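Local coordinates for protein endonuclease and methylase LlaGI (Lactococcus lactis, PDB 5FFJ) that belongs to a single-chain Type ISP restriction-modification enzyme that probably recognises, methylates and, when its nuclease is present, cleaves DNA, with a helicase-like ATPase, at residues A[1052-1057]-A[1229-1234]; A[1236-1241]-A[1279-1284]; A[1288-1293]-A[1385-1390]. One frame throughout, in Å; residues are numbered along the deposited sequence.

Contact 1: A[1052-1057]-A[1229-1234]; sequences SIFSVK and DNIVSD
Ile1231 presses its CD1 methyl against Phe1054 and Ile1053, and this buried apolar corner is tightly packed. CD1 sits over one face of the Phe1054 ring, displaced toward the rim and 3.9 Å from the ring centroid, a CH-pi contact. The same methyl meets the CG2 branch of Ile1053, the two isoleucine side chains lying side by side and pointing the same way. Ile1231 reaches this far because its CG1 is anti to the backbone N (chi1 -176°) and the chain stays extended to CD1. Both segments are irregular loops of the Type ISP C-terminal specificity domain, of the target-recognition class: one leads into strand 1058-1059, the other into helix 1234-1243, for which Ser1233 is the N-cap. Bound DNA comes within about 4 Å at the nearest atoms, and Lys1057 packs on a phosphate. Replacing Phe1054 by alanine would probably leave the Ile1231 methyl without its ring face and open a gap between the loops. Toward exposed Ser1055 and partly exposed Val1056 the contact turns polar and opens to solvent, though Asn1230 itself is buried. Ser1055 N donates to Asn1230 O at 3.2 Å. Asn1230 ND2 gives a hydrogen bond to Val1056 O (2.7 Å), arriving in the carbonyl plane on a lone pair, and another to Pro1214 O, while Asn1230 OD1 receives a weak, bent bond from Val1056 N (2.9 Å, 127°).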
loop_
_atom_site.group_PDB
_atom_site.type_symbol
_atom_site.label_atom_id
_atom_site.label_comp_id
_atom_site.label_asym_id
_atom_site.label_seq_id
_atom_site.Cartn_x
_atom_site.Cartn_y
_atom_site.Cartn_z
ATOM N N SER A 1052 -17.556 23.664 -38.193
ATOM C CA SER A 1052 -17.404 22.312 -37.676
ATOM C C SER A 1052 -18.670 21.516 -37.968
ATOM O O SER A 1052 -19.731 22.092 -38.207
ATOM C CB SER A 1052 -17.116 22.330 -36.173
ATOM O OG SER A 1052 -18.262 22.718 -35.438
ATOM N N ILE A 1053 -18.554 20.193 -37.951
ATOM C CA ILE A 1053 -19.680 19.329 -38.278
ATOM C C ILE A 1053 -20.706 19.326 -37.143
ATOM O O ILE A 1053 -21.902 19.499 -37.383
ATOM C CB ILE A 1053 -19.208 17.891 -38.575
ATOM C CG1 ILE A 1053 -18.215 17.909 -39.743
ATOM C CG2 ILE A 1053 -20.397 16.992 -38.891
ATOM C CD1 ILE A 1053 -17.682 16.546 -40.140
ATOM N N PHE A 1054 -20.237 19.125 -35.915
ATOM C CA PHE A 1054 -21.093 19.223 -34.733
ATOM C C PHE A 1054 -20.911 20.583 -34.065
ATOM O O PHE A 1054 -19.798 21.104 -33.998
ATOM C CB PHE A 1054 -20.780 18.106 -33.732
ATOM C CG PHE A 1054 -21.170 16.733 -34.203
ATOM C CD1 PHE A 1054 -22.439 16.235 -33.956
ATOM C CD2 PHE A 1054 -20.265 15.934 -34.881
ATOM C CE1 PHE A 1054 -22.801 14.972 -34.381
ATOM C CE2 PHE A 1054 -20.621 14.670 -35.310
ATOM C CZ PHE A 1054 -21.890 14.189 -35.060
ATOM N N SER A 1055 -22.004 21.154 -33.570
ATOM C CA SER A 1055 -21.945 22.440 -32.882
ATOM C C SER A 1055 -21.481 22.252 -31.442
ATOM O O SER A 1055 -20.807 23.113 -30.879
ATOM C CB SER A 1055 -23.309 23.132 -32.907
ATOM O OG SER A 1055 -24.281 22.366 -32.214
ATOM N N VAL A 1056 -21.850 21.115 -30.858
ATOM C CA VAL A 1056 -21.511 20.805 -29.476
ATOM C C VAL A 1056 -21.084 19.352 -29.316
ATOM O O VAL A 1056 -21.743 18.438 -29.817
ATOM C CB VAL A 1056 -22.702 21.083 -28.537
ATOM C CG1 VAL A 1056 -22.435 20.533 -27.135
ATOM C CG2 VAL A 1056 -22.990 22.575 -28.483
ATOM N N LYS A 1057 -19.977 19.153 -28.609
ATOM C CA LYS A 1057 -19.531 17.822 -28.226
ATOM C C LYS A 1057 -19.516 17.729 -26.712
ATOM O O LYS A 1057 -19.304 18.725 -26.020
ATOM C CB LYS A 1057 -18.144 17.509 -28.802
ATOM C CG LYS A 1057 -17.038 18.469 -28.381
ATOM C CD LYS A 1057 -16.307 17.998 -27.128
ATOM C CE LYS A 1057 -15.194 18.960 -26.729
ATOM N NZ LYS A 1057 -15.709 20.332 -26.458
ATOM N N ASP A 1229 -31.196 20.332 -33.653
ATOM C CA ASP A 1229 -30.232 19.583 -34.447
ATOM C C ASP A 1229 -28.812 20.027 -34.115
ATOM O O ASP A 1229 -28.453 21.183 -34.337
ATOM C CB ASP A 1229 -30.501 19.769 -35.943
ATOM C CG ASP A 1229 -31.757 19.056 -36.407
ATOM O OD1 ASP A 1229 -32.261 18.181 -35.671
ATOM O OD2 ASP A 1229 -32.236 19.365 -37.519
ATOM N N ASN A 1230 -28.014 19.110 -33.576
ATOM C CA ASN A 1230 -26.615 19.397 -33.274
ATOM C C ASN A 1230 -25.732 19.190 -34.503
ATOM O O ASN A 1230 -24.525 19.427 -34.457
ATOM C CB ASN A 1230 -26.117 18.522 -32.121
ATOM C CG ASN A 1230 -24.764 18.970 -31.590
ATOM O OD1 ASN A 1230 -24.536 20.158 -31.360
ATOM N ND2 ASN A 1230 -23.856 18.017 -31.404
ATOM N N ILE A 1231 -26.342 18.748 -35.598
ATOM C CA ILE A 1231 -25.625 18.500 -36.843
ATOM C C ILE A 1231 -26.605 18.672 -37.999
ATOM O O ILE A 1231 -27.810 18.514 -37.814
ATOM C CB ILE A 1231 -24.992 17.087 -36.860
ATOM C CG1 ILE A 1231 -24.167 16.872 -38.133
ATOM C CG2 ILE A 1231 -26.067 16.019 -36.730
ATOM C CD1 ILE A 1231 -23.310 15.622 -38.094
ATOM N N VAL A 1232 -26.091 19.003 -39.180
ATOM C CA VAL A 1232 -26.938 19.310 -40.332
ATOM C C VAL A 1232 -27.997 18.242 -40.596
ATOM O O VAL A 1232 -29.194 18.510 -40.489
ATOM C CB VAL A 1232 -26.101 19.479 -41.614
ATOM C CG1 VAL A 1232 -27.007 19.751 -42.812
ATOM C CG2 VAL A 1232 -25.093 20.607 -41.449
ATOM N N SER A 1233 -27.549 17.038 -40.943
ATOM C CA SER A 1233 -28.447 15.976 -41.384
ATOM C C SER A 1233 -28.048 14.601 -40.852
ATOM O O SER A 1233 -26.933 14.410 -40.363
ATOM C CB SER A 1233 -28.481 15.936 -42.912
ATOM O OG SER A 1233 -27.177 15.750 -43.435
ATOM N N ASP A 1234 -28.970 13.648 -40.954
ATOM C CA ASP A 1234 -28.671 12.252 -40.652
ATOM C C ASP A 1234 -27.547 11.750 -41.551
ATOM O O ASP A 1234 -26.664 11.019 -41.107
ATOM C CB ASP A 1234 -29.912 11.372 -40.833
ATOM C CG ASP A 1234 -30.907 11.518 -39.700
ATOM O OD1 ASP A 1234 -30.924 12.584 -39.049
ATOM O OD2 ASP A 1234 -31.676 10.563 -39.461
#

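Contact 2: A[1236-1241]-A[1279-1284]; sequences EFYYVY and KLSDLH
Tyr1238 makes the first touch from helix 1234-1243, bringing the edge of its ring to Ser1281: CE1 lies 3.5 Å from Ser1281 OG and also packs near Ser1281 CB. The ring of the preceding Phe1237 sets its own edge over one face of the tyrosine. One turn on, Tyr1241 makes most of the first helix's share: it leaves toward helix 1270-1285, and CG anti to the backbone N (chi1 -160°) carries the ring across. Its CE2 passes 4.0 Å from Leu1280 CB and also borders the backbone at Ser1281, whose N lies near the ring plane. Beyond CE2 the hydroxyl meets the imidazole of His1284, with OH and ND1 hydrogen-bonded at 2.9 Å; each of the two atoms lies near the plane of the other's ring, so the groups meet edge on. The short helical segments cross almost at right angles, 83°, with axes 10.1 Å apart, a separation bridged by the long tyrosine. This is helix-on-helix packing inside the specificity domain, with strand 1194-1197 lying against both partners. Tyr1241 OH is also hydrogen-bonded to Ile1196 N, and His1284 NE2 to Thr1392 OG1 of the C-terminal helix. The buried hydroxyl thus has two polar partners and both imidazole nitrogens are engaged, an arrangement that fixes the rotation of the His1284 ring and links three helices and a strand through one polar chain.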
loop_
_atom_site.group_PDB
_atom_site.type_symbol
_atom_site.label_atom_id
_atom_site.label_comp_id
_atom_site.label_asym_id
_atom_site.label_seq_id
_atom_site.Cartn_x
_atom_site.Cartn_y
_atom_site.Cartn_z
ATOM N N GLU A 1236 -25.060 13.366 -42.870
ATOM C CA GLU A 1236 -23.773 13.854 -42.388
ATOM C C GLU A 1236 -23.373 13.116 -41.117
ATOM O O GLU A 1236 -22.208 12.781 -40.921
ATOM C CB GLU A 1236 -23.828 15.359 -42.125
ATOM C CG GLU A 1236 -22.474 15.985 -41.812
ATOM C CD GLU A 1236 -21.501 15.890 -42.973
ATOM O OE1 GLU A 1236 -21.958 15.702 -44.122
ATOM O OE2 GLU A 1236 -20.279 15.998 -42.737
ATOM N N PHE A 1237 -24.354 12.870 -40.256
ATOM C CA PHE A 1237 -24.128 12.158 -39.003
ATOM C C PHE A 1237 -23.557 10.767 -39.251
ATOM O O PHE A 1237 -22.531 10.396 -38.680
ATOM C CB PHE A 1237 -25.435 12.057 -38.213
ATOM C CG PHE A 1237 -25.273 11.480 -36.837
ATOM C CD1 PHE A 1237 -24.816 12.266 -35.794
ATOM C CD2 PHE A 1237 -25.587 10.154 -36.583
ATOM C CE1 PHE A 1237 -24.670 11.742 -34.525
ATOM C CE2 PHE A 1237 -25.444 9.626 -35.315
ATOM C CZ PHE A 1237 -24.988 10.420 -34.284
ATOM N N TYR A 1238 -24.222 9.998 -40.107
ATOM C CA TYR A 1238 -23.785 8.638 -40.392
ATOM C C TYR A 1238 -22.534 8.620 -41.268
ATOM O O TYR A 1238 -21.773 7.654 -41.242
ATOM C CB TYR A 1238 -24.912 7.841 -41.051
ATOM C CG TYR A 1238 -26.098 7.639 -40.136
ATOM C CD1 TYR A 1238 -25.959 6.954 -38.936
ATOM C CD2 TYR A 1238 -27.352 8.132 -40.466
ATOM C CE1 TYR A 1238 -27.033 6.769 -38.091
ATOM C CE2 TYR A 1238 -28.433 7.951 -39.625
ATOM C CZ TYR A 1238 -28.268 7.268 -38.439
ATOM O OH TYR A 1238 -29.339 7.082 -37.596
ATOM N N TYR A 1239 -22.315 9.687 -42.033
ATOM C CA TYR A 1239 -21.083 9.806 -42.805
ATOM C C TYR A 1239 -19.875 9.829 -41.884
ATOM O O TYR A 1239 -18.873 9.167 -42.148
ATOM C CB TYR A 1239 -21.077 11.063 -43.667
ATOM C CG TYR A 1239 -19.704 11.362 -44.219
ATOM C CD1 TYR A 1239 -19.092 10.491 -45.109
ATOM C CD2 TYR A 1239 -19.012 12.503 -43.835
ATOM C CE1 TYR A 1239 -17.832 10.748 -45.607
ATOM C CE2 TYR A 1239 -17.750 12.771 -44.333
ATOM C CZ TYR A 1239 -17.167 11.891 -45.221
ATOM O OH TYR A 1239 -15.913 12.149 -45.724
ATOM N N VAL A 1240 -19.970 10.610 -40.813
ATOM C CA VAL A 1240 -18.911 10.670 -39.819
ATOM C C VAL A 1240 -18.665 9.275 -39.260
ATOM O O VAL A 1240 -17.525 8.822 -39.183
ATOM C CB VAL A 1240 -19.262 11.636 -38.671
ATOM C CG1 VAL A 1240 -18.219 11.562 -37.561
ATOM C CG2 VAL A 1240 -19.381 13.057 -39.193
ATOM N N TYR A 1241 -19.746 8.599 -38.885
ATOM C CA TYR A 1241 -19.649 7.273 -38.289
ATOM C C TYR A 1241 -19.018 6.283 -39.260
ATOM O O TYR A 1241 -18.289 5.380 -38.854
ATOM C CB TYR A 1241 -21.030 6.775 -37.854
ATOM C CG TYR A 1241 -20.977 5.676 -36.818
ATOM C CD1 TYR A 1241 -20.275 5.850 -35.632
ATOM C CD2 TYR A 1241 -21.637 4.470 -37.015
ATOM C CE1 TYR A 1241 -20.222 4.856 -34.681
ATOM C CE2 TYR A 1241 -21.590 3.467 -36.063
ATOM C CZ TYR A 1241 -20.885 3.667 -34.899
ATOM O OH TYR A 1241 -20.840 2.669 -33.958
ATOM N N LYS A 1279 -25.723 1.242 -41.781
ATOM C CA LYS A 1279 -25.772 -0.182 -41.468
ATOM C C LYS A 1279 -25.050 -0.477 -40.161
ATOM O O LYS A 1279 -25.582 -1.174 -39.293
ATOM C CB LYS A 1279 -25.161 -1.006 -42.600
ATOM C CG LYS A 1279 -25.913 -0.897 -43.915
ATOM C CD LYS A 1279 -25.297 -1.788 -44.976
ATOM C CE LYS A 1279 -26.039 -1.674 -46.293
ATOM N NZ LYS A 1279 -25.516 -2.631 -47.304
ATOM N N LEU A 1280 -23.838 0.054 -40.030
ATOM C CA LEU A 1280 -23.061 -0.100 -38.807
ATOM C C LEU A 1280 -23.852 0.375 -37.594
ATOM O O LEU A 1280 -23.907 -0.311 -36.571
ATOM C CB LEU A 1280 -21.747 0.674 -38.909
ATOM C CG LEU A 1280 -20.654 0.030 -39.759
ATOM C CD1 LEU A 1280 -19.568 1.041 -40.072
ATOM C CD2 LEU A 1280 -20.066 -1.169 -39.038
ATOM N N SER A 1281 -24.465 1.549 -37.717
ATOM C CA SER A 1281 -25.286 2.099 -36.647
ATOM C C SER A 1281 -26.456 1.177 -36.339
ATOM O O SER A 1281 -26.722 0.864 -35.180
ATOM C CB SER A 1281 -25.807 3.486 -37.023
ATOM O OG SER A 1281 -26.711 3.966 -36.041
ATOM N N ASP A 1282 -27.148 0.747 -37.389
ATOM C CA ASP A 1282 -28.299 -0.134 -37.248
ATOM C C ASP A 1282 -27.898 -1.412 -36.522
ATOM O O ASP A 1282 -28.647 -1.934 -35.696
ATOM C CB ASP A 1282 -28.889 -0.469 -38.618
ATOM C CG ASP A 1282 -30.384 -0.710 -38.565
ATOM O OD1 ASP A 1282 -31.143 0.281 -38.529
ATOM O OD2 ASP A 1282 -30.799 -1.889 -38.566
ATOM N N LEU A 1283 -26.702 -1.899 -36.833
ATOM C CA LEU A 1283 -26.178 -3.120 -36.230
ATOM C C LEU A 1283 -25.808 -2.922 -34.763
ATOM O O LEU A 1283 -26.120 -3.760 -33.916
ATOM C CB LEU A 1283 -24.950 -3.601 -37.005
ATOM C CG LEU A 1283 -24.374 -4.947 -36.567
ATOM C CD1 LEU A 1283 -25.290 -6.085 -36.994
ATOM C CD2 LEU A 1283 -22.975 -5.134 -37.127
ATOM N N HIS A 1284 -25.137 -1.813 -34.472
ATOM C CA HIS A 1284 -24.591 -1.572 -33.141
ATOM C C HIS A 1284 -25.649 -1.119 -32.140
ATOM O O HIS A 1284 -25.433 -1.187 -30.930
ATOM C CB HIS A 1284 -23.473 -0.534 -33.220
ATOM C CG HIS A 1284 -22.287 -0.994 -34.008
ATOM N ND1 HIS A 1284 -21.369 -0.122 -34.552
ATOM C CD2 HIS A 1284 -21.870 -2.236 -34.344
ATOM C CE1 HIS A 1284 -20.438 -0.808 -35.190
ATOM N NE2 HIS A 1284 -20.718 -2.094 -35.080
#

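Contact 3: A[1288-1293]-A[1385-1390]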
loop_
_atom_site.group_PDB
_atom_site.type_symbol
_atom_site.label_atom_id
_atom_site.label_comp_id
_atom_site.label_asym_id
_atom_site.label_seq_id
_atom_site.Cartn_x
_atom_site.Cartn_y
_atom_site.Cartn_z
ATOM N N GLU A 1288 -28.116 -6.419 -29.144
ATOM C CA GLU A 1288 -28.534 -7.379 -28.121
ATOM C C GLU A 1288 -29.416 -8.492 -28.688
ATOM O O GLU A 1288 -29.686 -9.483 -28.005
ATOM C CB GLU A 1288 -29.267 -6.671 -26.966
ATOM C CG GLU A 1288 -29.778 -5.258 -27.254
ATOM C CD GLU A 1288 -30.442 -4.620 -26.042
ATOM O OE1 GLU A 1288 -31.368 -3.799 -26.228
ATOM O OE2 GLU A 1288 -30.038 -4.934 -24.901
ATOM N N ASN A 1289 -29.856 -8.334 -29.933
ATOM C CA ASN A 1289 -30.619 -9.379 -30.614
ATOM C C ASN A 1289 -30.287 -9.437 -32.097
ATOM O O ASN A 1289 -30.744 -8.605 -32.881
ATOM C CB ASN A 1289 -32.120 -9.165 -30.427
ATOM C CG ASN A 1289 -32.599 -9.597 -29.058
ATOM O OD1 ASN A 1289 -32.654 -10.791 -28.761
ATOM N ND2 ASN A 1289 -32.952 -8.630 -28.218
ATOM N N GLN A 1290 -29.497 -10.440 -32.466
ATOM C CA GLN A 1290 -28.993 -10.584 -33.824
ATOM C C GLN A 1290 -28.943 -12.066 -34.192
ATOM O O GLN A 1290 -28.620 -12.897 -33.342
ATOM C CB GLN A 1290 -27.602 -9.954 -33.936
ATOM C CG GLN A 1290 -27.305 -9.280 -35.263
ATOM C CD GLN A 1290 -28.171 -8.060 -35.506
ATOM O OE1 GLN A 1290 -28.470 -7.302 -34.583
ATOM N NE2 GLN A 1290 -28.582 -7.866 -36.753
ATOM N N PRO A 1291 -29.268 -12.409 -35.454
ATOM C CA PRO A 1291 -29.221 -13.813 -35.884
ATOM C C PRO A 1291 -27.867 -14.470 -35.643
ATOM O O PRO A 1291 -26.851 -13.919 -36.060
ATOM C CB PRO A 1291 -29.513 -13.726 -37.384
ATOM C CG PRO A 1291 -30.285 -12.483 -37.550
ATOM C CD PRO A 1291 -29.753 -11.527 -36.532
ATOM N N ILE A 1292 -27.864 -15.631 -34.990
ATOM C CA ILE A 1292 -26.630 -16.354 -34.676
ATOM C C ILE A 1292 -25.836 -16.698 -35.936
ATOM O O ILE A 1292 -26.413 -16.994 -36.983
ATOM C CB ILE A 1292 -26.931 -17.657 -33.896
ATOM C CG1 ILE A 1292 -25.629 -18.333 -33.457
ATOM C CG2 ILE A 1292 -27.772 -18.610 -34.738
ATOM C CD1 ILE A 1292 -25.830 -19.429 -32.433
ATOM N N TRP A 1293 -24.510 -16.653 -35.831
ATOM C CA TRP A 1293 -23.645 -16.944 -36.971
ATOM C C TRP A 1293 -23.759 -18.419 -37.349
ATOM O O TRP A 1293 -24.217 -19.238 -36.551
ATOM C CB TRP A 1293 -22.195 -16.579 -36.656
ATOM C CG TRP A 1293 -21.377 -16.234 -37.867
ATOM C CD1 TRP A 1293 -20.374 -16.977 -38.414
ATOM C CD2 TRP A 1293 -21.494 -15.058 -38.681
ATOM N NE1 TRP A 1293 -19.857 -16.339 -39.516
ATOM C CE2 TRP A 1293 -20.527 -15.159 -39.700
ATOM C CE3 TRP A 1293 -22.321 -13.931 -38.646
ATOM C CZ2 TRP A 1293 -20.363 -14.177 -40.676
ATOM C CZ3 TRP A 1293 -22.158 -12.956 -39.617
ATOM C CH2 TRP A 1293 -21.186 -13.087 -40.619
ATOM N N VAL A 1385 -23.641 -10.526 -30.162
ATOM C CA VAL A 1385 -22.414 -9.737 -30.232
ATOM C C VAL A 1385 -21.357 -10.411 -31.112
ATOM O O VAL A 1385 -20.577 -9.727 -31.777
ATOM C CB VAL A 1385 -21.844 -9.482 -28.816
ATOM C CG1 VAL A 1385 -20.388 -9.030 -28.872
ATOM C CG2 VAL A 1385 -22.683 -8.437 -28.098
ATOM N N ILE A 1386 -21.331 -11.743 -31.117
ATOM C CA ILE A 1386 -20.419 -12.474 -31.993
ATOM C C ILE A 1386 -20.697 -12.139 -33.454
ATOM O O ILE A 1386 -19.774 -11.959 -34.243
ATOM C CB ILE A 1386 -20.528 -14.005 -31.811
ATOM C CG1 ILE A 1386 -20.141 -14.406 -30.386
ATOM C CG2 ILE A 1386 -19.629 -14.726 -32.821
ATOM C CD1 ILE A 1386 -20.251 -15.893 -30.101
ATOM N N THR A 1387 -21.974 -12.071 -33.812
ATOM C CA THR A 1387 -22.361 -11.844 -35.201
ATOM C C THR A 1387 -22.313 -10.354 -35.515
ATOM O O THR A 1387 -22.118 -9.963 -36.664
ATOM C CB THR A 1387 -23.764 -12.394 -35.496
ATOM O OG1 THR A 1387 -24.754 -11.444 -35.086
ATOM C CG2 THR A 1387 -23.976 -13.721 -34.764
ATOM N N VAL A 1388 -22.496 -9.527 -34.488
ATOM C CA VAL A 1388 -22.239 -8.099 -34.614
ATOM C C VAL A 1388 -20.772 -7.892 -34.966
ATOM O O VAL A 1388 -20.439 -7.095 -35.841
ATOM C CB VAL A 1388 -22.576 -7.335 -33.317
ATOM C CG1 VAL A 1388 -21.995 -5.919 -33.349
ATOM C CG2 VAL A 1388 -24.081 -7.284 -33.105
ATOM N N SER A 1389 -19.901 -8.615 -34.269
ATOM C CA SER A 1389 -18.469 -8.581 -34.544
ATOM C C SER A 1389 -18.157 -9.005 -35.980
ATOM O O SER A 1389 -17.452 -8.300 -36.703
ATOM C CB SER A 1389 -17.721 -9.484 -33.562
ATOM O OG SER A 1389 -17.484 -8.824 -32.332
ATOM N N MET A 1390 -18.681 -10.158 -36.384
ATOM C CA MET A 1390 -18.450 -10.671 -37.731
ATOM C C MET A 1390 -19.000 -9.715 -38.779
ATOM O O MET A 1390 -18.355 -9.451 -39.796
ATOM C CB MET A 1390 -19.093 -12.048 -37.902
ATOM C CG MET A 1390 -18.457 -13.139 -37.061
ATOM S SD MET A 1390 -16.751 -13.487 -37.521
ATOM C CE MET A 1390 -16.963 -14.145 -39.175
#
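The extended loop 1288-1293 draws closest to helix 1377-1398 where the CA atoms of Trp1293 and Thr1387 stand 5.5 Å apart, and no hydrogen bond joins the two segments. The loop, which leaves helix 1270-1285, lays the indole of Trp1293 against Met1390 on the long C-terminal helix, a CH-pi contact with a more distant Met-aromatic component. Thr1387, one turn before Met1390, fills the middle of the contact. Its CG2 methyl, anti to the carbonyl carbon, fits against the loop backbone, 3.2 Å from both Pro1291 O and Trp1293 N, while its CB approaches the indole at CE3. The threonine hydroxyl has its polar partner within the helix, in Ser1384 O, and across the contact OG1 meets the aliphatic CG of Gln1290 at 3.3 Å. Ser1384 serves the loop too, its OG bonding to Gln1290 N. At this end Leu1283 of helix 1270-1285 touches both Gln1290 and Val1388. The Trp1293 and Met1390 side chains cross at about a right angle. Met1390 CB sits over the face of the six-membered ring, 3.5 Å from its centroid and only 8° off its normal. Bends at chi2 and chi3 (both -65°) then carry the thioether along the indole, placing SD above the five-membered ring, 4.9 Å from its centroid, and the terminal methyl CE 3.6 Å from Trp1293 NE1.

How the contacts relate
From the N terminus the contacts follow one another in series, with none nested or crossing. Contact 1 closes the longest loop, 171 residues, most of them outside regular helices and strands, bringing the loop before strand 1058-1059 together with the entry of helix 1234-1243. Contact 2 closes a mainly helical loop of 37 residues, and contact 3 joins the loop after helix 1270-1285 to the C-terminal helix across 91 residues. Neighbours in the series touch: Phe1237 meets the Phe1054 ring between contacts 1 and 2, while Leu1283 and His1284 pack on Val1388 between contacts 2 and 3. Contacts 1 and 3 remain about 19 Å apart at their nearest atoms, bridged by the helices of contact 2.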